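Local coordinates for UPF0255 protein frsA (Vibrio vulnificus, PDB 4I4C), which probably hydrolyses carboxylic esters as a member of the FrsA family of the alpha/beta-hydrolase clan, at residues F46-N51 with Q69-I74; A75-S80 with D88-Y93; L186-K191 with K219-M224; L247-L252 with S282-E287; R280-F283 with K288-A291. One frame throughout, in Å; residues are numbered along the deposited sequence.

Interactions 1 to 4 follow one another in series along the chain, and none of them nests in another. Interaction 1 brings the loop 46-51 back against helix 64-75. Interaction 2 closes a shorter loop just after that helix. The two touch through Asp88. About 44 Å from interaction 2, centre to centre, interaction 3 joins the end of strand 178-186 to the start of strand 223-226. Interaction 4 links helix 246-254 to the end of helix 273-284. Interaction 5 opens on that same helix end, where interaction 4 closes, so these two overlap. They share Ser282 and Phe283. Interaction 5 then folds the chain back before strand 291-295.

Interaction 1. Residues F46-N51 with Q69-I74; sequences FSWYRN and QVLARI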
# COMPACT_ATOMS: atom_id res chain seq x y z
N PHE A 46 7.63 16.34 -15.35
CA PHE A 46 7.49 16.30 -13.89
C PHE A 46 8.75 16.73 -13.14
O PHE A 46 9.87 16.48 -13.61
CB PHE A 46 7.05 14.91 -13.42
CG PHE A 46 5.67 14.53 -13.87
CD1 PHE A 46 4.77 15.49 -14.31
CD2 PHE A 46 5.26 13.20 -13.85
CE1 PHE A 46 3.48 15.14 -14.72
CE2 PHE A 46 3.98 12.84 -14.26
CZ PHE A 46 3.10 13.81 -14.70
N SER A 47 8.56 17.37 -11.99
CA SER A 47 9.65 17.91 -11.15
C SER A 47 10.16 16.91 -10.13
O SER A 47 11.05 17.21 -9.33
CB SER A 47 9.16 19.16 -10.38
OG SER A 47 9.01 20.27 -11.23
N TRP A 48 9.55 15.73 -10.11
CA TRP A 48 9.86 14.72 -9.12
C TRP A 48 9.95 13.39 -9.83
O TRP A 48 9.21 13.16 -10.78
CB TRP A 48 8.76 14.65 -8.05
CG TRP A 48 8.57 15.91 -7.28
CD1 TRP A 48 7.67 16.91 -7.54
CD2 TRP A 48 9.28 16.31 -6.09
NE1 TRP A 48 7.79 17.90 -6.61
CE2 TRP A 48 8.77 17.56 -5.70
CE3 TRP A 48 10.29 15.73 -5.32
CZ2 TRP A 48 9.23 18.25 -4.58
CZ3 TRP A 48 10.76 16.41 -4.20
CH2 TRP A 48 10.23 17.66 -3.85
N TYR A 49 10.87 12.54 -9.39
CA TYR A 49 10.94 11.15 -9.88
C TYR A 49 9.78 10.37 -9.27
O TYR A 49 8.92 9.83 -9.99
CB TYR A 49 12.28 10.51 -9.49
CG TYR A 49 12.22 9.00 -9.40
CD1 TYR A 49 12.10 8.21 -10.54
CD2 TYR A 49 12.28 8.36 -8.17
CE1 TYR A 49 12.03 6.81 -10.45
CE2 TYR A 49 12.23 6.98 -8.06
CZ TYR A 49 12.10 6.21 -9.20
OH TYR A 49 12.05 4.84 -9.06
N ARG A 50 9.74 10.35 -7.94
CA ARG A 50 8.62 9.74 -7.22
C ARG A 50 7.30 10.43 -7.53
O ARG A 50 7.26 11.63 -7.75
CB ARG A 50 8.88 9.81 -5.72
CG ARG A 50 9.96 8.85 -5.28
CD ARG A 50 10.46 9.21 -3.90
NE ARG A 50 11.56 8.34 -3.48
CZ ARG A 50 12.85 8.57 -3.73
NH1 ARG A 50 13.23 9.63 -4.44
NH2 ARG A 50 13.76 7.72 -3.28
N ASN A 51 6.21 9.66 -7.55
CA ASN A 51 4.90 10.27 -7.49
C ASN A 51 4.67 10.71 -6.05
O ASN A 51 4.64 9.89 -5.14
CB ASN A 51 3.80 9.31 -7.96
CG ASN A 51 2.42 9.96 -7.95
OD1 ASN A 51 1.53 9.52 -7.24
ND2 ASN A 51 2.25 11.02 -8.74
N GLN A 69 8.50 20.90 5.36
CA GLN A 69 9.89 21.17 5.76
C GLN A 69 10.82 20.10 5.15
O GLN A 69 11.91 20.41 4.65
CB GLN A 69 10.04 21.24 7.28
CG GLN A 69 9.27 22.41 7.93
CD GLN A 69 9.39 22.45 9.45
OE1 GLN A 69 9.98 21.56 10.07
NE2 GLN A 69 8.82 23.49 10.06
N VAL A 70 10.37 18.84 5.18
CA VAL A 70 11.13 17.73 4.62
C VAL A 70 11.28 17.89 3.12
O VAL A 70 12.39 17.81 2.58
CB VAL A 70 10.48 16.36 4.94
CG1 VAL A 70 11.15 15.25 4.15
CG2 VAL A 70 10.56 16.07 6.44
N LEU A 71 10.16 18.14 2.44
CA LEU A 71 10.17 18.28 0.99
C LEU A 71 10.97 19.50 0.54
O LEU A 71 11.64 19.47 -0.50
CB LEU A 71 8.75 18.33 0.44
CG LEU A 71 7.96 17.02 0.57
CD1 LEU A 71 6.50 17.20 0.09
CD2 LEU A 71 8.61 15.90 -0.22
N ALA A 72 10.92 20.58 1.33
CA ALA A 72 11.71 21.77 1.03
C ALA A 72 13.21 21.49 1.12
O ALA A 72 13.96 21.90 0.25
CB ALA A 72 11.31 22.93 1.92
N ARG A 73 13.65 20.80 2.17
CA ARG A 73 15.07 20.47 2.28
C ARG A 73 15.53 19.57 1.12
O ARG A 73 16.68 19.64 0.69
CB ARG A 73 15.38 19.81 3.63
CG ARG A 73 15.39 20.75 4.84
CD ARG A 73 15.61 19.94 6.11
NE ARG A 73 15.87 20.79 7.27
CZ ARG A 73 17.09 21.19 7.66
NH1 ARG A 73 18.16 20.80 6.98
NH2 ARG A 73 17.23 21.96 8.73
N ILE A 74 14.62 18.74 0.61
CA ILE A 74 14.89 17.87 -0.53
C ILE A 74 14.95 18.67 -1.83
O ILE A 74 15.88 18.52 -2.64
CB ILE A 74 13.79 16.79 -0.69
CG1 ILE A 74 13.89 15.72 0.41
CG2 ILE A 74 13.85 16.15 -2.09
CD1 ILE A 74 12.69 14.76 0.44
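Trp48 carries the loop side of this contact, and Leu71 and Ile74 carry the helix side. The indole does not lie flat on the helix. It meets it with the rim of its six-membered ring, and the nearest atoms lie close to the ring plane. CZ3 of Trp48 touches CG2 of Ile74 at 3.8 Å. The neighbouring ring atom, CH2 of Trp48, comes within 4.3 Å of CD2 of Leu71. The same CH2 of Trp48 lies 4.1 Å from the backbone O of Leu71. The long directions of the Trp48 and Ile74 side chains are at about a right angle. Ile74 turns CG2, and not the longer CG1 branch, to the indole. CG2 stands anti to the backbone N, while CG1 lies beside it (chi1 -72°).

Leu71 and Ile74 are three residues apart and so fall on the same side of helix 64-75. Both are buried, and the side-chain contact is apolar. The loop has other partners. Asp88 accepts a hydrogen bond from the backbone N of Tyr49 and forms a salt bridge with Arg50, and it also packs on the Trp48 side chain. On the helix, Ile74 also reaches Trp98 of helix 98-114. The indole edge thus joins the loop between helices 31-44 and 54-60 to the Leu71 and Ile74 side of helix 64-75, a loop-to-helix contact in the N-terminal, largely helical part of the chain.

Interaction 2. Residues A75-S80 with D88-Y93; sequences ASSKHS and DTVMGY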
# COMPACT_ATOMS: atom_id res chain seq x y z
N ALA A 75 13.96 19.53 -2.04
CA ALA A 75 13.88 20.29 -3.29
C ALA A 75 14.88 21.47 -3.34
O ALA A 75 15.27 21.90 -4.43
CB ALA A 75 12.48 20.78 -3.51
N SER A 76 15.28 21.98 -2.18
CA SER A 76 16.22 23.11 -2.07
C SER A 76 17.67 22.71 -2.17
O SER A 76 18.54 23.57 -2.22
CB SER A 76 16.08 23.83 -0.72
OG SER A 76 14.93 24.64 -0.69
N SER A 77 17.94 21.42 -2.14
CA SER A 77 19.31 20.96 -2.04
C SER A 77 20.19 21.39 -3.22
O SER A 77 19.73 21.44 -4.37
CB SER A 77 19.37 19.46 -1.84
OG SER A 77 20.72 19.02 -1.74
N LYS A 78 21.44 21.71 -2.91
CA LYS A 78 22.44 22.08 -3.91
C LYS A 78 23.26 20.86 -4.32
O LYS A 78 24.04 20.91 -5.26
CB LYS A 78 23.39 23.15 -3.37
CG LYS A 78 22.71 24.42 -2.90
CD LYS A 78 22.09 25.18 -4.05
CE LYS A 78 21.95 26.66 -3.72
NZ LYS A 78 23.29 27.32 -3.57
N HIS A 79 23.07 19.76 -3.60
CA HIS A 79 23.78 18.53 -3.91
C HIS A 79 23.41 17.93 -5.26
O HIS A 79 22.30 18.12 -5.78
CB HIS A 79 23.63 17.52 -2.78
CG HIS A 79 24.47 17.85 -1.59
ND1 HIS A 79 23.99 17.78 -0.30
CD2 HIS A 79 25.75 18.27 -1.50
CE1 HIS A 79 24.96 18.13 0.54
NE2 HIS A 79 26.03 18.43 -0.16
N SER A 80 24.36 17.18 -5.83
CA SER A 80 24.20 16.63 -7.16
C SER A 80 23.07 15.62 -7.23
O SER A 80 22.92 14.77 -6.34
CB SER A 80 25.50 15.98 -7.65
OG SER A 80 26.44 16.97 -8.05
N ASP A 88 13.85 15.07 -6.13
CA ASP A 88 14.09 14.02 -5.14
C ASP A 88 15.24 13.05 -5.48
O ASP A 88 15.38 12.01 -4.83
CB ASP A 88 12.80 13.22 -4.92
CG ASP A 88 12.21 12.70 -6.22
OD1 ASP A 88 12.25 13.45 -7.22
OD2 ASP A 88 11.72 11.54 -6.25
N THR A 89 16.08 13.37 -6.46
CA THR A 89 17.17 12.43 -6.77
C THR A 89 18.58 12.87 -6.35
O THR A 89 19.56 12.48 -6.98
CB THR A 89 17.18 11.97 -8.26
OG1 THR A 89 17.51 13.07 -9.12
CG2 THR A 89 15.80 11.36 -8.67
N VAL A 90 18.69 13.64 -5.28
CA VAL A 90 20.01 13.90 -4.70
C VAL A 90 20.67 12.57 -4.39
O VAL A 90 20.08 11.69 -3.74
CB VAL A 90 19.93 14.78 -3.41
CG1 VAL A 90 21.20 14.63 -2.58
CG2 VAL A 90 19.69 16.22 -3.78
N MET A 91 21.91 12.41 -4.85
CA MET A 91 22.64 11.15 -4.73
C MET A 91 23.40 10.99 -3.41
O MET A 91 24.18 11.87 -3.03
CB MET A 91 23.62 11.02 -5.89
CG MET A 91 22.97 11.08 -7.26
SD MET A 91 24.19 10.98 -8.59
CE MET A 91 24.69 12.68 -8.72
N GLY A 92 23.18 9.86 -2.74
CA GLY A 92 23.94 9.53 -1.54
C GLY A 92 23.24 9.92 -0.26
O GLY A 92 22.39 10.80 -0.26
N TYR A 93 23.62 9.28 0.85
CA TYR A 93 22.91 9.44 2.11
C TYR A 93 23.39 10.68 2.86
O TYR A 93 24.27 10.58 3.71
CB TYR A 93 23.06 8.19 2.99
CG TYR A 93 22.20 8.21 4.25
CD1 TYR A 93 22.77 8.40 5.50
CD2 TYR A 93 20.82 8.03 4.17
CE1 TYR A 93 21.98 8.41 6.64
CE2 TYR A 93 20.04 8.04 5.30
CZ TYR A 93 20.62 8.23 6.53
OH TYR A 93 19.83 8.25 7.66
O HOH W 1 24.79 14.18 -4.07
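Val90 sets its two methyl groups against different residues of 75-80. CG2 of Val90 lies 3.6 Å from OG of Ser77, and CG1 of Val90 lies 3.8 Å from CB of His79. The valine thus straddles the turn that begins at Ser77. This is an ST turn: OG of Ser77 accepts from the backbone N of His79 at 3.1 Å. The hydroxyl can reach that N because it stands anti to its own backbone N (chi1 -180°).

Next along, the backbones join. The N of Met91 donates to the O of Ser80 at 3.0 Å, and the bond is nearly straight (169° at the hydrogen). Water 1 donates to the O of Ser80 and, at a short 2.6 Å, to the O of Met91. The O of Ser80 thus takes two hydrogen bonds, and CA of Val90 makes a CH contact with it close beside the first. The Met91 chain bends at chi3 (-84°), which brings its CE to 3.6 Å from CB of Ser80.

The imidazole end of His79 turns away from 88-93. Its ND1 bonds the O of Ser95, and its ring meets His94 edge-to-face. Both segments belong to the connection between helix 64-75 and helix 98-114. Segment 75-80 leaves the first of these helices, and Asp88 packs on Trp98 of the second.

Interaction 3. Residues L186-K191 with K219-M224; sequences LTNTDK and KHDIAM
The contact sits at the strand ends of the mixed beta-sheet, where strand 178-186 runs out and its neighbour 223-226 begins. Asp221, just before the second strand, is also the C-prime residue of a Schellman motif that ends helix 210-217. Its positive phi (57°) belongs to that motif.

The polar link is Thr187 to Asp221. OG1 of Thr187 donates to OD1 of Asp221 at 2.8 Å. The hydroxyl reaches the anti side of the carboxylate and lies 22° out of its plane. The two side chains cross at about a right angle. The threonine methyl follows the hydroxyl in: CG2 of Thr187 is 3.6 Å from OD1 of Asp221. OG1 of Thr187 lies between its backbone N and carbonyl carbon (chi1 55°), which places CG2 beside the N and lets both branches face the aspartate.

Water 2 adds a second bridge. It accepts from the N of Thr187 at 3.1 Å and donates a weak bond to the O of Asp221. Beside the polar pair, toward the strands, CD2 of Leu186 packs on CB of Ala223 at 3.7 Å.

Asn188 shapes the loop itself. Its OD1 accepts from the N of Asp190 at 3.0 Å, an Asx turn, and also bonds His193. The side chain of Asp221 packs on His193 as well. Strand 178-186 is antiparallel to strand 223-226, which in turn runs parallel to 193-199. The strand order 1-2-4-3-5-6-7-8 is that of the alpha/beta-hydrolase fold.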
# COMPACT_ATOMS: atom_id res chain seq x y z
N LEU A 186 -5.95 -5.49 17.80
CA LEU A 186 -7.19 -5.70 18.56
C LEU A 186 -7.43 -4.58 19.56
O LEU A 186 -6.49 -4.04 20.13
CB LEU A 186 -7.12 -7.04 19.28
CG LEU A 186 -6.82 -8.23 18.38
CD1 LEU A 186 -5.83 -9.14 19.06
CD2 LEU A 186 -8.11 -8.97 18.03
N THR A 187 -8.70 -4.22 19.79
CA THR A 187 -9.04 -3.23 20.81
C THR A 187 -8.83 -3.82 22.20
O THR A 187 -8.43 -3.13 23.15
CB THR A 187 -10.48 -2.75 20.69
OG1 THR A 187 -11.35 -3.88 20.72
CG2 THR A 187 -10.69 -2.01 19.38
N ASN A 188 -9.12 -5.11 22.30
CA ASN A 188 -8.94 -5.89 23.51
C ASN A 188 -9.08 -7.36 23.16
O ASN A 188 -9.31 -7.71 21.99
CB ASN A 188 -9.98 -5.50 24.58
CG ASN A 188 -11.40 -5.63 24.10
OD1 ASN A 188 -11.87 -6.73 23.82
ND2 ASN A 188 -12.10 -4.51 24.01
N THR A 189 -8.95 -8.22 24.16
CA THR A 189 -9.19 -9.64 23.94
C THR A 189 -10.32 -10.15 24.84
O THR A 189 -10.36 -11.33 25.17
CB THR A 189 -7.92 -10.47 24.17
OG1 THR A 189 -7.38 -10.18 25.46
CG2 THR A 189 -6.89 -10.16 23.09
N ASP A 190 -11.22 -9.25 25.22
CA ASP A 190 -12.34 -9.58 26.10
C ASP A 190 -13.25 -10.66 25.50
O ASP A 190 -13.67 -11.59 26.19
CB ASP A 190 -13.17 -8.33 26.43
CG ASP A 190 -12.42 -7.33 27.32
OD1 ASP A 190 -11.37 -7.69 27.89
OD2 ASP A 190 -12.90 -6.17 27.44
N LYS A 191 -13.55 -10.52 24.21
CA LYS A 191 -14.32 -11.53 23.50
C LYS A 191 -13.78 -11.59 22.09
O LYS A 191 -13.07 -10.68 21.67
CB LYS A 191 -15.80 -11.16 23.50
CG LYS A 191 -16.14 -9.94 22.68
CD LYS A 191 -17.45 -9.32 23.13
CE LYS A 191 -17.98 -8.31 22.12
NZ LYS A 191 -18.41 -8.99 20.86
N LYS A 219 -13.17 1.86 16.80
CA LYS A 219 -14.33 2.45 17.45
C LYS A 219 -15.53 1.51 17.39
O LYS A 219 -16.52 1.70 18.09
CB LYS A 219 -14.64 3.82 16.83
CG LYS A 219 -13.59 4.87 17.22
CD LYS A 219 -13.77 6.22 16.55
CE LYS A 219 -12.76 7.22 17.10
NZ LYS A 219 -12.56 8.40 16.22
N HIS A 220 -15.41 0.46 16.57
CA HIS A 220 -16.44 -0.56 16.46
C HIS A 220 -15.95 -1.92 16.93
O HIS A 220 -16.59 -2.95 16.68
CB HIS A 220 -16.91 -0.67 15.01
CG HIS A 220 -17.59 0.56 14.50
ND1 HIS A 220 -16.92 1.54 13.79
CD2 HIS A 220 -18.86 0.99 14.62
CE1 HIS A 220 -17.77 2.50 13.48
NE2 HIS A 220 -18.95 2.20 13.97
N ASP A 221 -14.80 -1.92 17.61
CA ASP A 221 -14.16 -3.16 18.06
C ASP A 221 -13.86 -4.14 16.92
O ASP A 221 -13.72 -5.33 17.15
CB ASP A 221 -14.98 -3.84 19.15
CG ASP A 221 -15.00 -3.05 20.45
OD1 ASP A 221 -13.91 -2.66 20.93
OD2 ASP A 221 -16.10 -2.80 20.98
N ILE A 222 -13.74 -3.62 15.70
CA ILE A 222 -13.32 -4.42 14.57
C ILE A 222 -11.80 -4.53 14.51
O ILE A 222 -11.08 -3.54 14.35
CB ILE A 222 -13.83 -3.83 13.23
CG1 ILE A 222 -15.36 -3.79 13.21
CG2 ILE A 222 -13.29 -4.64 12.03
CD1 ILE A 222 -15.91 -3.23 11.94
N ALA A 223 -11.30 -5.76 14.65
CA ALA A 223 -9.88 -6.01 14.56
C ALA A 223 -9.37 -5.79 13.14
O ALA A 223 -10.07 -6.05 12.16
CB ALA A 223 -9.55 -7.43 15.02
N MET A 224 -8.13 -5.32 13.02
CA MET A 224 -7.53 -5.15 11.71
C MET A 224 -6.36 -6.10 11.57
O MET A 224 -5.51 -6.17 12.44
CB MET A 224 -7.08 -3.71 11.49
CG MET A 224 -6.30 -3.52 10.20
SD MET A 224 -5.90 -1.81 9.81
CE MET A 224 -4.42 -1.56 10.77
O HOH W 2 -10.75 -5.40 17.85

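Interaction 4. Residues L247-L252 with S282-E287; sequences LHQAVL and SFLEQE
The polar part of this contact pairs Gln249 with Glu285. NE2 of Gln249 donates to OE2 of Glu285. The modelled separation of these two atoms is 2.5 Å, very short for an amide-carboxylate bond, so its exact geometry is doubtful. The amide and carboxylate planes stand 79° apart, and the two side chains cross at about a right angle. Gln249 gets there with CG anti to the backbone N (chi1 176°), which carries the amide out from helix 246-254. Glu285 folds at chi2 and turns its carboxylate back to meet it. Its other oxygen, OE1, makes a long, weak ion pair with Lys288.

The apolar part lies one helical turn on from Gln249. CD2 of Leu252 touches CG of Glu285 at 3.8 Å and CB of Glu285 at the same distance. The two chains run antiparallel alongside each other, with the leucine methyl on the aliphatic stem of the glutamate. CD1 of Leu284 lies at the margin, 4.3 Å from OE1 of Gln249.

Within 282-287, NE2 of Gln286 donates to the O of Phe283 at 3.2 Å, and this O lies close to the amide plane. Glu285 is the first residue to leave helical angles. The contact therefore joins the flank of one helix to the C-terminal end of another. Two helices connected through a strand of the central sheet, here 266-271, belong to the alpha/beta-hydrolase fold.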
# COMPACT_ATOMS: atom_id res chain seq x y z
N LEU A 247 -1.94 -15.50 -0.62
CA LEU A 247 -1.52 -15.35 0.77
C LEU A 247 -2.70 -14.97 1.65
O LEU A 247 -2.80 -15.42 2.80
CB LEU A 247 -0.40 -14.29 0.87
CG LEU A 247 0.84 -14.43 -0.02
CD1 LEU A 247 1.89 -13.34 0.29
CD2 LEU A 247 1.47 -15.80 0.10
N HIS A 248 -3.61 -14.17 1.11
CA HIS A 248 -4.82 -13.80 1.85
C HIS A 248 -5.74 -14.99 2.13
O HIS A 248 -6.40 -15.05 3.18
CB HIS A 248 -5.56 -12.70 1.10
CG HIS A 248 -4.77 -11.44 0.97
ND1 HIS A 248 -3.93 -11.20 -0.10
CD2 HIS A 248 -4.66 -10.37 1.78
CE1 HIS A 248 -3.35 -10.02 0.06
NE2 HIS A 248 -3.78 -9.49 1.19
N GLN A 249 -5.78 -15.93 1.19
CA GLN A 249 -6.61 -17.12 1.34
C GLN A 249 -6.07 -17.95 2.49
O GLN A 249 -6.83 -18.49 3.31
CB GLN A 249 -6.61 -17.93 0.06
CG GLN A 249 -7.36 -19.23 0.16
CD GLN A 249 -8.09 -19.55 -1.11
OE1 GLN A 249 -7.51 -19.48 -2.20
NE2 GLN A 249 -9.37 -19.88 -0.99
N ALA A 250 -4.74 -18.04 2.55
CA ALA A 250 -4.06 -18.79 3.60
C ALA A 250 -4.24 -18.09 4.94
O ALA A 250 -4.42 -18.75 5.96
CB ALA A 250 -2.57 -18.97 3.28
N VAL A 251 -4.19 -16.76 4.94
CA VAL A 251 -4.42 -16.01 6.16
C VAL A 251 -5.88 -16.18 6.60
O VAL A 251 -6.17 -16.31 7.79
CB VAL A 251 -4.08 -14.51 6.01
CG1 VAL A 251 -4.54 -13.74 7.22
CG2 VAL A 251 -2.57 -14.30 5.82
N LEU A 252 -6.80 -16.20 5.63
CA LEU A 252 -8.21 -16.44 5.92
C LEU A 252 -8.41 -17.83 6.54
O LEU A 252 -9.06 -17.97 7.58
CB LEU A 252 -9.07 -16.28 4.66
CG LEU A 252 -10.57 -16.61 4.73
CD1 LEU A 252 -11.31 -15.72 5.72
CD2 LEU A 252 -11.20 -16.50 3.34
N SER A 282 -13.08 -12.59 -2.80
CA SER A 282 -14.49 -12.49 -2.47
C SER A 282 -15.31 -13.35 -3.42
O SER A 282 -16.48 -13.63 -3.17
CB SER A 282 -14.97 -11.04 -2.53
OG SER A 282 -14.43 -10.28 -1.46
N PHE A 283 -14.67 -13.77 -4.51
CA PHE A 283 -15.28 -14.74 -5.42
C PHE A 283 -14.87 -16.15 -5.03
O PHE A 283 -15.64 -17.09 -5.19
CB PHE A 283 -14.86 -14.46 -6.85
CG PHE A 283 -15.64 -13.35 -7.51
CD1 PHE A 283 -15.21 -12.04 -7.42
CD2 PHE A 283 -16.78 -13.62 -8.25
CE1 PHE A 283 -15.91 -11.02 -8.04
CE2 PHE A 283 -17.48 -12.61 -8.87
CZ PHE A 283 -17.04 -11.31 -8.76
N LEU A 284 -13.65 -16.29 -4.53
CA LEU A 284 -13.13 -17.61 -4.17
C LEU A 284 -13.74 -18.16 -2.88
O LEU A 284 -14.01 -19.36 -2.77
CB LEU A 284 -11.60 -17.58 -4.09
CG LEU A 284 -10.86 -17.39 -5.41
CD1 LEU A 284 -9.40 -17.01 -5.17
CD2 LEU A 284 -10.93 -18.63 -6.26
N GLU A 285 -13.97 -17.29 -1.90
CA GLU A 285 -14.47 -17.74 -0.61
C GLU A 285 -15.76 -17.03 -0.22
O GLU A 285 -15.75 -16.13 0.61
CB GLU A 285 -13.41 -17.55 0.46
CG GLU A 285 -12.14 -18.32 0.19
CD GLU A 285 -12.18 -19.73 0.75
OE1 GLU A 285 -13.25 -20.15 1.25
OE2 GLU A 285 -11.13 -20.42 0.70
N GLN A 286 -16.87 -17.45 -0.81
CA GLN A 286 -18.10 -16.68 -0.70
C GLN A 286 -18.84 -16.85 0.63
O GLN A 286 -19.78 -16.10 0.92
CB GLN A 286 -19.03 -16.99 -1.89
CG GLN A 286 -18.33 -16.88 -3.24
CD GLN A 286 -19.29 -16.59 -4.38
OE1 GLN A 286 -20.45 -16.25 -4.14
NE2 GLN A 286 -18.81 -16.71 -5.61
N GLU A 287 -18.42 -17.81 1.45
CA GLU A 287 -19.06 -18.02 2.75
C GLU A 287 -18.26 -17.37 3.86
O GLU A 287 -18.82 -16.70 4.74
CB GLU A 287 -19.24 -19.52 3.04
CG GLU A 287 -20.50 -20.12 2.39
CD GLU A 287 -21.76 -19.42 2.84
OE1 GLU A 287 -22.01 -19.37 4.06
OE2 GLU A 287 -22.50 -18.89 1.97

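Interaction 5. Residues R280-F283 with K288-A291; sequences RLSF and KIKA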
# COMPACT_ATOMS: atom_id res chain seq x y z
N ARG A 280 -10.89 -10.81 -5.87
CA ARG A 280 -10.53 -12.16 -6.17
C ARG A 280 -10.91 -13.12 -5.08
O ARG A 280 -11.57 -14.10 -5.29
CB ARG A 280 -9.05 -12.26 -6.38
CG ARG A 280 -8.67 -13.00 -7.57
CD ARG A 280 -7.29 -13.42 -7.53
NE ARG A 280 -7.01 -14.20 -8.72
CZ ARG A 280 -6.61 -15.45 -8.65
NH1 ARG A 280 -6.39 -16.15 -9.71
NH2 ARG A 280 -6.46 -15.98 -7.49
N LEU A 281 -10.52 -12.78 -3.89
CA LEU A 281 -10.84 -13.58 -2.72
C LEU A 281 -12.35 -13.64 -2.42
O LEU A 281 -12.85 -14.63 -1.87
CB LEU A 281 -10.06 -13.07 -1.50
CG LEU A 281 -10.29 -13.80 -0.18
CD1 LEU A 281 -10.06 -15.30 -0.34
CD2 LEU A 281 -9.37 -13.24 0.90
N SER A 282 -13.08 -12.59 -2.80
CA SER A 282 -14.49 -12.49 -2.47
C SER A 282 -15.31 -13.35 -3.42
O SER A 282 -16.48 -13.63 -3.17
CB SER A 282 -14.97 -11.04 -2.53
OG SER A 282 -14.43 -10.28 -1.46
N PHE A 283 -14.67 -13.77 -4.51
CA PHE A 283 -15.28 -14.74 -5.42
C PHE A 283 -14.87 -16.15 -5.03
O PHE A 283 -15.64 -17.09 -5.19
CB PHE A 283 -14.86 -14.46 -6.85
CG PHE A 283 -15.64 -13.35 -7.51
CD1 PHE A 283 -15.21 -12.04 -7.42
CD2 PHE A 283 -16.78 -13.62 -8.25
CE1 PHE A 283 -15.91 -11.02 -8.04
CE2 PHE A 283 -17.48 -12.61 -8.87
CZ PHE A 283 -17.04 -11.31 -8.76
N LYS A 288 -16.95 -17.58 3.79
CA LYS A 288 -16.03 -17.06 4.80
C LYS A 288 -15.91 -15.54 4.75
O LYS A 288 -15.65 -14.93 5.78
CB LYS A 288 -14.65 -17.69 4.64
CG LYS A 288 -14.62 -19.19 4.88
CD LYS A 288 -13.27 -19.76 4.49
CE LYS A 288 -13.30 -21.28 4.44
NZ LYS A 288 -12.10 -21.84 3.75
N ILE A 289 -16.10 -14.94 3.58
CA ILE A 289 -16.03 -13.49 3.45
C ILE A 289 -17.43 -12.88 3.55
O ILE A 289 -18.30 -13.21 2.76
CB ILE A 289 -15.38 -13.06 2.13
CG1 ILE A 289 -13.92 -13.51 2.07
CG2 ILE A 289 -15.48 -11.55 1.93
CD1 ILE A 289 -13.15 -13.23 3.35
N LYS A 290 -17.62 -12.01 4.54
CA LYS A 290 -18.93 -11.41 4.79
C LYS A 290 -19.09 -10.04 4.13
O LYS A 290 -20.21 -9.59 3.89
CB LYS A 290 -19.16 -11.29 6.30
CG LYS A 290 -19.22 -12.64 7.01
CD LYS A 290 -20.29 -13.56 6.37
CE LYS A 290 -20.52 -14.84 7.18
NZ LYS A 290 -19.25 -15.59 7.46
N ALA A 291 -17.97 -9.37 3.86
CA ALA A 291 -18.01 -8.04 3.25
C ALA A 291 -16.67 -7.69 2.63
O ALA A 291 -15.65 -8.11 3.14
CB ALA A 291 -18.38 -6.99 4.30
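Leu281 is the first residue of 280-283 to reach Ile289. Its CG lies 4.3 Å from CG1 of Ile289, a loose apolar contact. The backbone O of Leu281 is also near, 4.2 Å from the same CG1 of Ile289.

Ser282 comes next and meets the other branch. OG of Ser282 lies 3.8 Å from CG2 of Ile289. This is van der Waals contact. The hydroxyl has a polar partner in its own helix, the O of Met278. OG of Ser282 lies beside the backbone N (chi1 -70°), which suits that bond back along the helix.

Ile289 thus divides its branches between two consecutive helix residues. With its chi1 at -64°, the ethyl branch swings toward the leucine and the CG2 methyl toward the serine. All three residues are buried.

The isoleucine lies where several elements meet. It also packs on Val266 and Leu268 of strand 266-271, and on Leu252 of helix 246-254. Leu281 and Ser282 touch Leu268 too. The end of helix 273-284 thus packs on strand 266-271, as the chain turns to enter the adjacent, parallel strand 291-295.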